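MccB protein (Escherichia coli, PDB 6OM4) takes part in microcin C7 biosynthesis, probably using ATP to activate and modify the N-formylated MccA peptide, with a nucleotide-binding fold like that of ubiquitin-activating E1 enzymes. Local coordinates at residues V118-C123 and V132-S137; I208-A213 and A304-F309; G140-I145 and R176-R181. One frame throughout, in Å; residues are numbered along the deposited sequence.

Interaction 1: residues V118-C123 and V132-S137; sequences VVILGC and VILATS. With ND7 (5'-O-[(S)-amino(hydroxy)phosphoryl]adenosine), chain M.
V118 on strand 117-121 and L134 on helix 125-136 mark the nearest approach of the two backbones, with 8.7 Å between CA of V118 and CA of L134, so side chains alone bridge the gap. L134 does the reaching: with chi2 at -173° its chain is stretched out, and CD1 is the foremost atom. That methyl meets CG1 of V118 at 3.8 Å, the two side chains crossing at about a right angle. V118 turns CG1 to the helix because this branch stands opposite its own backbone N (chi1 175°). Two residues on, I120 points to the same side of the strand; its CD1 lies 4.4 Å from CD1 of L134, a looser touch. A single leucine methyl thus rests on both residues, and all three are buried. Farther along, the strand runs into the nucleotide site: CA of G122 is 3.5 Å from O4' of the adenosine phosphoramidate ND7, and a side chain here would press on that atom and on the carbonyl O of L121, so a glycine is called for. G122 is the first glycine of a GxGxxG sequence, consistent with a Rossmann-type turn between this strand and helix 125-136. The strand lies inside the sheet, between strands 141-146 and 208-211, while the helix covers one sheet face and has helix 170-181 on one flank, where V132 and T136 touch R181, and helix 292-311 on another, where I307 reaches L134.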
loop_
_atom_site.group_PDB
_atom_site.type_symbol
_atom_site.label_atom_id
_atom_site.label_comp_id
_atom_site.label_asym_id
_atom_site.label_seq_id
_atom_site.Cartn_x
_atom_site.Cartn_y
_atom_site.Cartn_z
ATOM N N VAL A 118 7.971 3.801 10.316
ATOM C CA VAL A 118 8.263 3.027 9.148
ATOM C C VAL A 118 9.723 3.270 8.724
ATOM O O VAL A 118 10.162 4.415 8.690
ATOM C CB VAL A 118 7.289 3.370 7.994
ATOM C CG1 VAL A 118 7.665 2.658 6.716
ATOM C CG2 VAL A 118 5.830 3.081 8.396
ATOM N N VAL A 119 10.410 2.197 8.309
ATOM C CA VAL A 119 11.753 2.230 7.731
ATOM C C VAL A 119 11.614 2.130 6.218
ATOM O O VAL A 119 10.930 1.261 5.708
ATOM C CB VAL A 119 12.626 1.075 8.265
ATOM C CG1 VAL A 119 13.894 0.909 7.456
ATOM C CG2 VAL A 119 12.940 1.257 9.722
ATOM N N ILE A 120 12.244 3.064 5.514
ATOM C CA ILE A 120 12.411 2.973 4.065
ATOM C C ILE A 120 13.862 2.525 3.801
ATOM O O ILE A 120 14.818 3.339 3.901
ATOM C CB ILE A 120 12.115 4.328 3.396
ATOM C CG1 ILE A 120 10.797 4.934 3.887
ATOM C CG2 ILE A 120 12.160 4.206 1.883
ATOM C CD1 ILE A 120 9.573 4.256 3.347
ATOM N N LEU A 121 14.016 1.257 3.435
ATOM C CA LEU A 121 15.334 0.692 3.149
ATOM C C LEU A 121 15.532 0.769 1.633
ATOM O O LEU A 121 15.016 -0.074 0.878
ATOM C CB LEU A 121 15.422 -0.734 3.707
ATOM C CG LEU A 121 16.745 -1.459 3.448
ATOM C CD1 LEU A 121 17.947 -0.631 3.869
ATOM C CD2 LEU A 121 16.759 -2.814 4.144
ATOM N N GLY A 122 16.227 1.832 1.210
ATOM C CA GLY A 122 16.402 2.151 -0.185
ATOM C C GLY A 122 15.544 3.328 -0.563
ATOM O O GLY A 122 14.315 3.227 -0.535
ATOM N N CYS A 123 16.217 4.392 -1.009
ATOM C CA CYS A 123 15.661 5.730 -1.285
ATOM C C CYS A 123 15.792 6.098 -2.767
ATOM O O CYS A 123 15.989 7.251 -3.118
ATOM C CB CYS A 123 16.378 6.769 -0.432
ATOM S SG CYS A 123 15.934 6.673 1.326
ATOM N N VAL A 132 6.759 9.564 0.166
ATOM C CA VAL A 132 5.977 10.763 0.106
ATOM C C VAL A 132 4.499 10.422 0.348
ATOM O O VAL A 132 3.780 11.194 0.955
ATOM C CB VAL A 132 6.204 11.553 -1.196
ATOM C CG1 VAL A 132 5.628 10.862 -2.445
ATOM C CG2 VAL A 132 5.657 12.949 -1.023
ATOM N N ILE A 133 4.038 9.272 -0.131
ATOM C CA ILE A 133 2.662 8.888 0.190
ATOM C C ILE A 133 2.513 8.751 1.703
ATOM O O ILE A 133 1.509 9.215 2.298
ATOM C CB ILE A 133 2.267 7.570 -0.514
ATOM C CG1 ILE A 133 2.191 7.783 -2.021
ATOM C CG2 ILE A 133 0.963 7.058 0.054
ATOM C CD1 ILE A 133 2.286 6.539 -2.843
ATOM N N LEU A 134 3.460 8.064 2.345
ATOM C CA LEU A 134 3.317 7.800 3.767
ATOM C C LEU A 134 3.400 9.126 4.542
ATOM O O LEU A 134 2.628 9.347 5.483
ATOM C CB LEU A 134 4.368 6.786 4.245
ATOM C CG LEU A 134 4.318 5.388 3.615
ATOM C CD1 LEU A 134 5.314 4.451 4.321
ATOM C CD2 LEU A 134 2.916 4.775 3.706
ATOM N N ALA A 135 4.324 10.014 4.160
ATOM C CA ALA A 135 4.483 11.277 4.857
ATOM C C ALA A 135 3.191 12.090 4.743
ATOM O O ALA A 135 2.697 12.647 5.713
ATOM C CB ALA A 135 5.667 12.030 4.305
ATOM N N THR A 136 2.607 12.152 3.540
ATOM C CA THR A 136 1.480 13.020 3.380
ATOM C C THR A 136 0.194 12.368 3.902
ATOM O O THR A 136 -0.765 13.094 4.083
ATOM C CB THR A 136 1.345 13.510 1.941
ATOM O OG1 THR A 136 1.208 12.374 1.091
ATOM C CG2 THR A 136 2.551 14.319 1.528
ATOM N N SER A 137 0.215 11.056 4.153
ATOM C CA SER A 137 -0.880 10.360 4.829
ATOM C C SER A 137 -0.722 10.416 6.347
ATOM O O SER A 137 -1.598 9.957 7.067
ATOM C CB SER A 137 -1.065 8.948 4.317
ATOM O OG SER A 137 -1.687 9.013 3.039
HETATM O O1A ND7 M . 17.741 1.560 -8.163
HETATM P PA ND7 M . 16.429 1.946 -7.540
HETATM O O2A ND7 M . 15.636 3.069 -8.195
HETATM N N3A ND7 M . 15.520 0.513 -7.579
HETATM O "O5'" ND7 M . 16.557 2.361 -6.015
HETATM C "C5'" ND7 M . 17.267 1.419 -5.154
HETATM C "C4'" ND7 M . 17.781 2.269 -3.964
HETATM C "C3'" ND7 M . 18.988 3.137 -4.455
HETATM O "O3'" ND7 M . 18.870 4.459 -4.098
HETATM C "C2'" ND7 M . 20.211 2.319 -3.859
HETATM O "O2'" ND7 M . 21.296 3.242 -3.455
HETATM C "C1'" ND7 M . 19.733 1.722 -2.759
HETATM O "O4'" ND7 M . 18.168 1.425 -3.059
HETATM N N9 ND7 M . 20.285 0.443 -2.410
HETATM C C4 ND7 M . 20.756 0.086 -1.184
HETATM C C5 ND7 M . 21.163 -1.198 -1.266
HETATM N N7 ND7 M . 20.934 -1.638 -2.525
HETATM C C8 ND7 M . 20.390 -0.640 -3.194
HETATM N N3 ND7 M . 20.863 0.782 -0.033
HETATM C C2 ND7 M . 21.353 0.195 1.017
HETATM N N1 ND7 M . 21.782 -1.070 0.962
HETATM C C6 ND7 M . 21.691 -1.778 -0.132
HETATM N N6 ND7 M . 22.164 -3.151 -0.165
#

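Interaction 2: residues I208-A213 and A304-F309; sequences IWVVSA and ADVIKF. With ND7 (5'-O-[(S)-amino(hydroxy)phosphoryl]adenosine), chain M.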
loop_
_atom_site.group_PDB
_atom_site.type_symbol
_atom_site.label_atom_id
_atom_site.label_comp_id
_atom_site.label_asym_id
_atom_site.label_seq_id
_atom_site.Cartn_x
_atom_site.Cartn_y
_atom_site.Cartn_z
ATOM N N ILE A 208 6.906 -1.571 10.428
ATOM C CA ILE A 208 7.138 -2.287 9.172
ATOM C C ILE A 208 8.365 -1.679 8.478
ATOM O O ILE A 208 8.644 -0.456 8.602
ATOM C CB ILE A 208 5.877 -2.266 8.281
ATOM C CG1 ILE A 208 6.071 -3.187 7.078
ATOM C CG2 ILE A 208 5.490 -0.834 7.896
ATOM C CD1 ILE A 208 4.783 -3.559 6.359
ATOM N N TRP A 209 9.124 -2.545 7.805
ATOM C CA TRP A 209 10.128 -2.139 6.869
ATOM C C TRP A 209 9.558 -2.160 5.451
ATOM O O TRP A 209 9.028 -3.194 4.983
ATOM C CB TRP A 209 11.317 -3.100 6.910
ATOM C CG TRP A 209 12.138 -3.061 8.163
ATOM C CD1 TRP A 209 11.942 -2.361 9.312
ATOM C CD2 TRP A 209 13.346 -3.815 8.340
ATOM N NE1 TRP A 209 12.976 -2.614 10.195
ATOM C CE2 TRP A 209 13.819 -3.543 9.637
ATOM C CE3 TRP A 209 14.053 -4.693 7.511
ATOM C CZ2 TRP A 209 15.016 -4.104 10.104
ATOM C CZ3 TRP A 209 15.224 -5.249 7.974
ATOM C CH2 TRP A 209 15.659 -5.003 9.272
ATOM N N VAL A 210 9.844 -1.078 4.722
ATOM C CA VAL A 210 9.648 -1.048 3.321
ATOM C C VAL A 210 10.988 -1.411 2.689
ATOM O O VAL A 210 11.937 -0.646 2.789
ATOM C CB VAL A 210 9.165 0.327 2.832
ATOM C CG1 VAL A 210 9.136 0.370 1.305
ATOM C CG2 VAL A 210 7.804 0.695 3.440
ATOM N N VAL A 211 11.021 -2.537 1.990
ATOM C CA VAL A 211 12.249 -3.061 1.437
ATOM C C VAL A 211 12.288 -2.687 -0.043
ATOM O O VAL A 211 11.674 -3.357 -0.894
ATOM C CB VAL A 211 12.399 -4.577 1.672
ATOM C CG1 VAL A 211 13.724 -5.068 1.146
ATOM C CG2 VAL A 211 12.226 -4.914 3.141
ATOM N N SER A 212 12.987 -1.577 -0.300
ATOM C CA SER A 212 13.027 -0.898 -1.602
ATOM C C SER A 212 14.487 -0.716 -2.044
ATOM O O SER A 212 14.841 0.313 -2.649
ATOM C CB SER A 212 12.253 0.425 -1.575
ATOM O OG SER A 212 12.451 1.230 -0.387
ATOM N N ALA A 213 15.316 -1.720 -1.730
ATOM C CA ALA A 213 16.733 -1.813 -2.041
ATOM C C ALA A 213 16.937 -3.176 -2.690
ATOM O O ALA A 213 16.202 -4.116 -2.369
ATOM C CB ALA A 213 17.578 -1.630 -0.814
ATOM N N ALA A 304 -0.072 1.567 -0.245
ATOM C CA ALA A 304 -1.461 1.246 0.155
ATOM C C ALA A 304 -1.454 0.142 1.201
ATOM O O ALA A 304 -2.196 0.201 2.192
ATOM C CB ALA A 304 -2.268 0.790 -1.025
ATOM N N ASP A 305 -0.682 -0.906 0.933
ATOM C CA ASP A 305 -0.589 -2.024 1.887
ATOM C C ASP A 305 0.028 -1.605 3.229
ATOM O O ASP A 305 -0.459 -2.062 4.240
ATOM C CB ASP A 305 0.102 -3.215 1.237
ATOM C CG ASP A 305 -0.876 -4.051 0.402
ATOM O OD1 ASP A 305 -2.097 -3.650 0.233
ATOM O OD2 ASP A 305 -0.433 -5.108 -0.068
ATOM N N VAL A 306 1.014 -0.704 3.257
ATOM C CA VAL A 306 1.553 -0.171 4.526
ATOM C C VAL A 306 0.466 0.568 5.329
ATOM O O VAL A 306 0.257 0.307 6.557
ATOM C CB VAL A 306 2.760 0.742 4.271
ATOM C CG1 VAL A 306 3.171 1.488 5.528
ATOM C CG2 VAL A 306 3.907 -0.042 3.685
ATOM N N ILE A 307 -0.277 1.452 4.651
ATOM C CA ILE A 307 -1.352 2.224 5.299
ATOM C C ILE A 307 -2.419 1.269 5.829
ATOM O O ILE A 307 -2.892 1.424 6.954
ATOM C CB ILE A 307 -1.902 3.312 4.345
ATOM C CG1 ILE A 307 -0.828 4.380 4.123
ATOM C CG2 ILE A 307 -3.192 3.901 4.851
ATOM C CD1 ILE A 307 -1.103 5.301 2.972
ATOM N N LYS A 308 -2.782 0.240 5.063
ATOM C CA LYS A 308 -3.798 -0.725 5.544
ATOM C C LYS A 308 -3.246 -1.581 6.680
ATOM O O LYS A 308 -3.978 -1.893 7.590
ATOM C CB LYS A 308 -4.316 -1.602 4.407
ATOM C CG LYS A 308 -5.135 -0.809 3.409
ATOM C CD LYS A 308 -5.468 -1.509 2.115
ATOM C CE LYS A 308 -6.408 -0.626 1.302
ATOM N NZ LYS A 308 -6.688 -1.189 -0.036
ATOM N N PHE A 309 -1.977 -1.985 6.581
ATOM C CA PHE A 309 -1.398 -2.850 7.607
ATOM C C PHE A 309 -1.437 -2.103 8.952
ATOM O O PHE A 309 -1.687 -2.690 10.020
ATOM C CB PHE A 309 0.033 -3.235 7.209
ATOM C CG PHE A 309 0.799 -3.985 8.265
ATOM C CD1 PHE A 309 0.439 -5.286 8.569
ATOM C CD2 PHE A 309 1.783 -3.378 9.017
ATOM C CE1 PHE A 309 1.116 -5.994 9.550
ATOM C CE2 PHE A 309 2.454 -4.092 10.007
ATOM C CZ PHE A 309 2.115 -5.390 10.273
HETATM O O1A ND7 M . 17.741 1.560 -8.163
HETATM P PA ND7 M . 16.429 1.946 -7.540
HETATM O O2A ND7 M . 15.636 3.069 -8.195
HETATM N N3A ND7 M . 15.520 0.513 -7.579
HETATM O "O5'" ND7 M . 16.557 2.361 -6.015
HETATM C "C5'" ND7 M . 17.267 1.419 -5.154
HETATM C "C4'" ND7 M . 17.781 2.269 -3.964
HETATM C "C3'" ND7 M . 18.988 3.137 -4.455
HETATM O "O3'" ND7 M . 18.870 4.459 -4.098
HETATM C "C2'" ND7 M . 20.211 2.319 -3.859
HETATM O "O2'" ND7 M . 21.296 3.242 -3.455
HETATM C "C1'" ND7 M . 19.733 1.722 -2.759
HETATM O "O4'" ND7 M . 18.168 1.425 -3.059
HETATM N N9 ND7 M . 20.285 0.443 -2.410
HETATM C C4 ND7 M . 20.756 0.086 -1.184
HETATM C C5 ND7 M . 21.163 -1.198 -1.266
HETATM N N7 ND7 M . 20.934 -1.638 -2.525
HETATM C C8 ND7 M . 20.390 -0.640 -3.194
HETATM N N3 ND7 M . 20.863 0.782 -0.033
HETATM C C2 ND7 M . 21.353 0.195 1.017
HETATM N N1 ND7 M . 21.782 -1.070 0.962
HETATM C C6 ND7 M . 21.691 -1.778 -0.132
HETATM N N6 ND7 M . 22.164 -3.151 -0.165
#
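This is an apolar helix-on-sheet contact, in which I208 and V210 of strand 208-211 meet V306 and F309 of helix 292-311 near the centre of the molecule. The strand sits inside the mixed sheet between strands 117-121 and 234-240, and the helix runs nearly antiparallel to it: the axes of the two short segments make 175° and come within 10.4 Å. V306 is the central side chain and uses both branches. Its CG1 lies 4.0 Å from CG2 of I208, while its CG2 lies equally far, 4.0 Å, from CG2 of V210, whose side chain it crosses at about a right angle. I208 likewise works at two points: beyond the methyl branch, its longer arm is extended (chi2 163°) and carries CD1 to within 4.0 Å of CD2 of F309, coming at the phenyl ring obliquely. V306 also touches L134 and I235, so the helix packs against helix 125-136 as well as against the neighbouring strand. At the other end of strand 208-211 the chain enters the nucleotide pocket. CB of A213 lies over one face of the ND7 adenine, 3.6 Å from C4, and OG of S212 is hydrogen-bonded to the carbonyl oxygens of L121 and G122, tying the two strand ends together beside the ligand. No hydrogen bond or charge pair joins strand and helix, so the contact rests on burying methyl groups and one flank of a phenyl ring, held by shape fit rather than directional bonds.

Interaction 3: residues G140-I145 and R176-R181; sequences GEIILI and RELLKR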
loop_
_atom_site.group_PDB
_atom_site.type_symbol
_atom_site.label_atom_id
_atom_site.label_comp_id
_atom_site.label_asym_id
_atom_site.label_seq_id
_atom_site.Cartn_x
_atom_site.Cartn_y
_atom_site.Cartn_z
ATOM N N GLY A 140 3.798 8.850 11.348
ATOM C CA GLY A 140 4.378 9.791 12.300
ATOM C C GLY A 140 5.903 9.865 12.234
ATOM O O GLY A 140 6.469 10.912 12.551
ATOM N N GLU A 141 6.557 8.736 11.942
ATOM C CA GLU A 141 8.011 8.629 11.949
ATOM C C GLU A 141 8.495 7.792 10.776
ATOM O O GLU A 141 8.115 6.658 10.639
ATOM C CB GLU A 141 8.548 8.030 13.246
ATOM C CG GLU A 141 10.020 8.326 13.432
ATOM C CD GLU A 141 10.643 7.836 14.731
ATOM O OE1 GLU A 141 9.872 7.467 15.668
ATOM O OE2 GLU A 141 11.895 7.825 14.799
ATOM N N ILE A 142 9.355 8.406 9.953
ATOM C CA ILE A 142 9.922 7.791 8.795
ATOM C C ILE A 142 11.461 7.812 8.912
ATOM O O ILE A 142 12.083 8.866 9.165
ATOM C CB ILE A 142 9.443 8.485 7.505
ATOM C CG1 ILE A 142 7.913 8.478 7.389
ATOM C CG2 ILE A 142 10.125 7.852 6.312
ATOM C CD1 ILE A 142 7.395 9.137 6.115
ATOM N N ILE A 143 12.074 6.630 8.738
ATOM C CA ILE A 143 13.537 6.462 8.800
ATOM C C ILE A 143 14.005 6.104 7.397
ATOM O O ILE A 143 13.557 5.109 6.849
ATOM C CB ILE A 143 13.970 5.360 9.780
ATOM C CG1 ILE A 143 13.224 5.425 11.108
ATOM C CG2 ILE A 143 15.491 5.377 9.945
ATOM C CD1 ILE A 143 13.342 6.702 11.825
ATOM N N LEU A 144 14.852 6.958 6.825
ATOM C CA LEU A 144 15.363 6.789 5.490
ATOM C C LEU A 144 16.781 6.209 5.529
ATOM O O LEU A 144 17.686 6.778 6.150
ATOM C CB LEU A 144 15.379 8.151 4.793
ATOM C CG LEU A 144 14.079 8.925 4.829
ATOM C CD1 LEU A 144 14.337 10.348 4.409
ATOM C CD2 LEU A 144 13.036 8.252 3.947
ATOM N N ILE A 145 16.981 5.116 4.796
ATOM C CA ILE A 145 18.279 4.414 4.733
ATOM C C ILE A 145 18.740 4.292 3.284
ATOM O O ILE A 145 18.090 3.655 2.439
ATOM C CB ILE A 145 18.165 3.028 5.395
ATOM C CG1 ILE A 145 17.419 3.158 6.730
ATOM C CG2 ILE A 145 19.537 2.365 5.547
ATOM C CD1 ILE A 145 17.348 1.854 7.536
ATOM N N ARG A 176 14.322 16.548 3.223
ATOM C CA ARG A 176 13.953 17.972 3.032
ATOM C C ARG A 176 12.562 18.043 2.374
ATOM O O ARG A 176 11.699 18.781 2.787
ATOM C CB ARG A 176 15.027 18.680 2.197
ATOM C CG ARG A 176 14.679 20.092 1.752
ATOM C CD ARG A 176 15.629 20.612 0.684
ATOM N NE ARG A 176 15.237 20.204 -0.662
ATOM C CZ ARG A 176 16.061 19.918 -1.665
ATOM N NH1 ARG A 176 17.378 19.907 -1.492
ATOM N NH2 ARG A 176 15.569 19.619 -2.851
ATOM N N GLU A 177 12.356 17.213 1.356
ATOM C CA GLU A 177 11.144 17.277 0.548
ATOM C C GLU A 177 9.921 16.728 1.305
ATOM O O GLU A 177 8.828 17.202 1.100
ATOM C CB GLU A 177 11.419 16.591 -0.790
ATOM C CG GLU A 177 12.390 17.400 -1.636
ATOM C CD GLU A 177 11.943 18.818 -1.973
ATOM O OE1 GLU A 177 10.736 19.033 -2.300
ATOM O OE2 GLU A 177 12.826 19.729 -1.895
ATOM N N LEU A 178 10.125 15.741 2.186
ATOM C CA LEU A 178 9.065 15.174 2.966
ATOM C C LEU A 178 8.602 16.230 3.966
ATOM O O LEU A 178 7.429 16.422 4.168
ATOM C CB LEU A 178 9.517 13.899 3.698
ATOM C CG LEU A 178 9.765 12.636 2.856
ATOM C CD1 LEU A 178 9.951 11.437 3.763
ATOM C CD2 LEU A 178 8.630 12.389 1.877
ATOM N N LEU A 179 9.552 16.912 4.615
ATOM C CA LEU A 179 9.192 17.894 5.640
ATOM C C LEU A 179 8.611 19.161 4.992
ATOM O O LEU A 179 7.830 19.880 5.617
ATOM C CB LEU A 179 10.400 18.186 6.521
ATOM C CG LEU A 179 10.824 17.038 7.435
ATOM C CD1 LEU A 179 12.081 17.396 8.229
ATOM C CD2 LEU A 179 9.721 16.643 8.404
ATOM N N LYS A 180 8.917 19.421 3.718
ATOM C CA LYS A 180 8.247 20.536 3.051
ATOM C C LYS A 180 6.764 20.236 2.809
ATOM O O LYS A 180 5.960 21.176 2.663
ATOM C CB LYS A 180 8.903 20.865 1.720
ATOM C CG LYS A 180 10.194 21.642 1.900
ATOM C CD LYS A 180 11.041 21.626 0.651
ATOM C CE LYS A 180 10.291 22.013 -0.612
ATOM N NZ LYS A 180 11.217 22.226 -1.759
ATOM N N ARG A 181 6.441 18.940 2.675
ATOM C CA ARG A 181 5.101 18.466 2.381
ATOM C C ARG A 181 4.276 18.209 3.633
ATOM O O ARG A 181 3.054 18.419 3.581
ATOM C CB ARG A 181 5.173 17.221 1.499
ATOM C CG ARG A 181 5.504 17.608 0.073
ATOM C CD ARG A 181 5.984 16.453 -0.771
ATOM N NE ARG A 181 6.218 16.906 -2.143
ATOM C CZ ARG A 181 7.270 17.596 -2.569
ATOM N NH1 ARG A 181 8.273 17.881 -1.753
ATOM N NH2 ARG A 181 7.337 17.993 -3.834
#
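L178 of helix 170-181 points its CD1 at strand 141-146, where I142 and L144 receive it. With chi2 at -170° the leucine is stretched away from its helix, which makes CD1 the leading atom. I142 is extended as well (chi2 -179°), and the two terminal methyls meet: CD1 of I142 is 4.2 Å from CD1 of L178, with the side chains crossing at about a right angle. L144, two residues on and on the same side of the strand, offers CD2 to the same leucine methyl at 4.4 Å, so L178 rests against both residues. The backbones stay well apart, CA of I142 being 9.4 Å from CA of L178. A135 of helix 125-136 touches both I142 and L178, extending this apolar layer to the neighbouring helix.

Elsewhere on helix 170-181, charges are gathered round E177. R176 grips OE2 of E177 side-on, its NE at 2.7 Å and its NH2 at 2.9 Å, with the oxygen in the guanidinium plane. K180 NZ reaches the same OE2 at 3.0 Å, and R181 NH1 takes OE1 of E177 at 2.8 Å while also donating to the E177 carbonyl O. Three basic residues around one carboxylate would be expected to stabilise its charged form. R176 has a second acidic partner in D165. Strand 141-146, helix 170-181 and strand 186-191 form a beta-alpha-beta unit, and the helix covers one face of the parallel part of the sheet, as in the Rossmann-like fold of the ThiF family.

How the interactions relate
From the N terminus, interaction 1 comes first, closing the tight loop made by the glycine turn and most of helix 125-136. The chain then enters strand 141-146, and interaction 3 closes a longer excursion that carries D146, D148, N154, R157, Q158 and K170 of the nucleotide and metal sites. Interaction 2 opens only afterwards and spans about ninety residues, bringing helix 292-311 back to strand 208-211. The three loops follow in series, neither nesting nor crossing. In space they share one sheet: strand 117-121 pairs by backbone hydrogen bonds with strand 141-146 and with strand 208-211, so interaction 1 lies between the other two, which do not touch.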